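Long-range contact in organic hydroperoxide resistance protein (Elizabethkingia anophelis NUHP1, PDB 6D9N), which probably reduces organic hydroperoxides through a reactive cysteine pair, as in other members of the OsmC/Ohr family, and so protects the cell from peroxide stress: residues G82-T87 against A108-V113. Numbering follows the deposited sequence. Where two conformers were deposited one is given.
Sequences GETTVT and ANIPGV
Thr85 and Asn109 form an antiparallel hydrogen-bonded pair at the open end of the beta hairpin made by strands 85-94 and 100-109. Asn109 N donates to Thr85 O at 2.8 Å, and Thr85 N donates to Asn109 O at 3.1 Å. Thr84 CA adds a CA-H...O contact to Asn109 O. Beyond the strands, Gly82 N donates to Pro111 O at 2.9 Å, from above the carbonyl plane.

Val86 CG2 meets Ala108 CB at 4.1 Å in the non-hydrogen-bonded pair. Thr84 CG2 lies beside Ile110 CG1 (4.2 Å), the two side chains pointing the same way. The Pro111 ring lies against the backbone of Gly82 and Glu83, with CD 3.3 Å from Glu83 O.

Helix 54-77 packs against this face: its Leu70 touches Thr84 and Ile110, and its Asp67 and Asn71 hydrogen-bond Thr84 OG1. Glu83 OE2 hydrogen-bonds Thr20 OG1 of the second subunit, whose strand extends the sheet beside Val86 and Thr87. Asn109 OD1 hydrogen-bonds Ser146 OG. With CG anti to the backbone N (chi1 -173°), the Asn109 amide lies where its ND2 donates at 3.0 Å to a water that also hydrogen-bonds Thr85 OG1 and donates to Glu83 O.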
loop_
_atom_site.group_PDB
_atom_site.type_symbol
_atom_site.label_atom_id
_atom_site.label_comp_id
_atom_site.label_asym_id
_atom_site.label_seq_id
_atom_site.Cartn_x
_atom_site.Cartn_y
_atom_site.Cartn_z
ATOM N N GLY B 82 -15.136 19.857 10.312
ATOM C CA GLY B 82 -15.732 19.541 9.039
ATOM C C GLY B 82 -15.183 18.241 8.471
ATOM O O GLY B 82 -14.314 17.595 9.042
ATOM N N GLU B 83 -15.661 17.878 7.291
ATOM C CA GLU B 83 -15.201 16.628 6.680
ATOM C C GLU B 83 -13.739 16.772 6.255
ATOM O O GLU B 83 -13.377 17.755 5.597
ATOM C CB GLU B 83 -16.086 16.277 5.492
ATOM C CG GLU B 83 -15.689 14.944 4.818
ATOM C CD GLU B 83 -16.660 14.555 3.730
ATOM O OE1 GLU B 83 -17.843 14.276 4.048
ATOM O OE2 GLU B 83 -16.223 14.518 2.569
ATOM N N THR B 84 -12.906 15.827 6.687
ATOM C CA THR B 84 -11.474 15.914 6.404
ATOM C C THR B 84 -11.154 15.407 5.002
ATOM O O THR B 84 -11.929 14.655 4.379
ATOM C CB THR B 84 -10.676 15.084 7.429
ATOM O OG1 THR B 84 -11.074 13.715 7.346
ATOM C CG2 THR B 84 -10.902 15.578 8.835
ATOM N N THR B 85 -9.994 15.837 4.501
ATOM C CA THR B 85 -9.431 15.363 3.238
ATOM C C THR B 85 -7.967 15.023 3.465
ATOM O O THR B 85 -7.251 15.763 4.152
ATOM C CB THR B 85 -9.535 16.491 2.195
ATOM O OG1 THR B 85 -10.905 16.918 2.115
ATOM C CG2 THR B 85 -9.028 16.072 0.797
ATOM N N VAL B 86 -7.486 13.941 2.858
ATOM C CA VAL B 86 -6.058 13.646 2.896
ATOM C C VAL B 86 -5.600 13.363 1.472
ATOM O O VAL B 86 -6.233 12.562 0.757
ATOM C CB VAL B 86 -5.753 12.422 3.781
ATOM C CG1 VAL B 86 -4.269 12.031 3.689
ATOM C CG2 VAL B 86 -6.176 12.683 5.233
ATOM N N THR B 87 -4.487 13.980 1.082
ATOM C CA THR B 87 -3.811 13.634 -0.163
ATOM C C THR B 87 -2.479 12.957 0.124
ATOM O O THR B 87 -1.778 13.310 1.082
ATOM C CB THR B 87 -3.579 14.880 -1.019
ATOM O OG1 THR B 87 -2.693 15.790 -0.342
ATOM C CG2 THR B 87 -4.904 15.524 -1.393
ATOM N N ALA B 108 -3.039 16.728 5.111
ATOM C CA ALA B 108 -4.388 16.607 5.652
ATOM C C ALA B 108 -5.005 17.990 5.755
ATOM O O ALA B 108 -4.322 18.950 6.134
ATOM C CB ALA B 108 -4.398 15.964 7.048
ATOM N N ASN B 109 -6.302 18.061 5.474
ATOM C CA ASN B 109 -7.069 19.271 5.732
ATOM C C ASN B 109 -8.187 18.969 6.715
ATOM O O ASN B 109 -8.962 18.027 6.513
ATOM C CB ASN B 109 -7.661 19.869 4.461
ATOM C CG ASN B 109 -8.310 21.205 4.736
ATOM O OD1 ASN B 109 -7.626 22.192 4.965
ATOM N ND2 ASN B 109 -9.625 21.240 4.762
ATOM N N ILE B 110 -8.296 19.803 7.743
ATOM C CA ILE B 110 -9.292 19.610 8.807
ATOM C C ILE B 110 -10.054 20.918 8.961
ATOM O O ILE B 110 -9.564 21.850 9.632
ATOM C CB ILE B 110 -8.632 19.202 10.138
ATOM C CG1 ILE B 110 -7.681 18.017 9.954
ATOM C CG2 ILE B 110 -9.722 18.888 11.181
ATOM C CD1 ILE B 110 -6.809 17.720 11.188
ATOM N N PRO B 111 -11.239 21.054 8.361
ATOM C CA PRO B 111 -11.973 22.318 8.491
ATOM C C PRO B 111 -12.465 22.515 9.911
ATOM O O PRO B 111 -12.820 21.560 10.609
ATOM C CB PRO B 111 -13.186 22.121 7.571
ATOM C CG PRO B 111 -12.811 20.975 6.665
ATOM C CD PRO B 111 -11.936 20.076 7.490
ATOM N N GLY B 112 -12.516 23.781 10.338
ATOM C CA GLY B 112 -13.218 24.170 11.549
ATOM C C GLY B 112 -12.445 24.043 12.832
ATOM O O GLY B 112 -13.043 24.234 13.906
ATOM N N VAL B 113 -11.150 23.772 12.780
ATOM C CA VAL B 113 -10.334 23.687 13.979
ATOM C C VAL B 113 -9.219 24.718 13.894
ATOM O O VAL B 113 -8.926 25.264 12.826
ATOM C CB VAL B 113 -9.749 22.275 14.179
ATOM C CG1 VAL B 113 -10.847 21.242 14.209
ATOM C CG2 VAL B 113 -8.727 21.919 13.064
HETATM O O HOH W 1 -11.391 18.922 3.977
#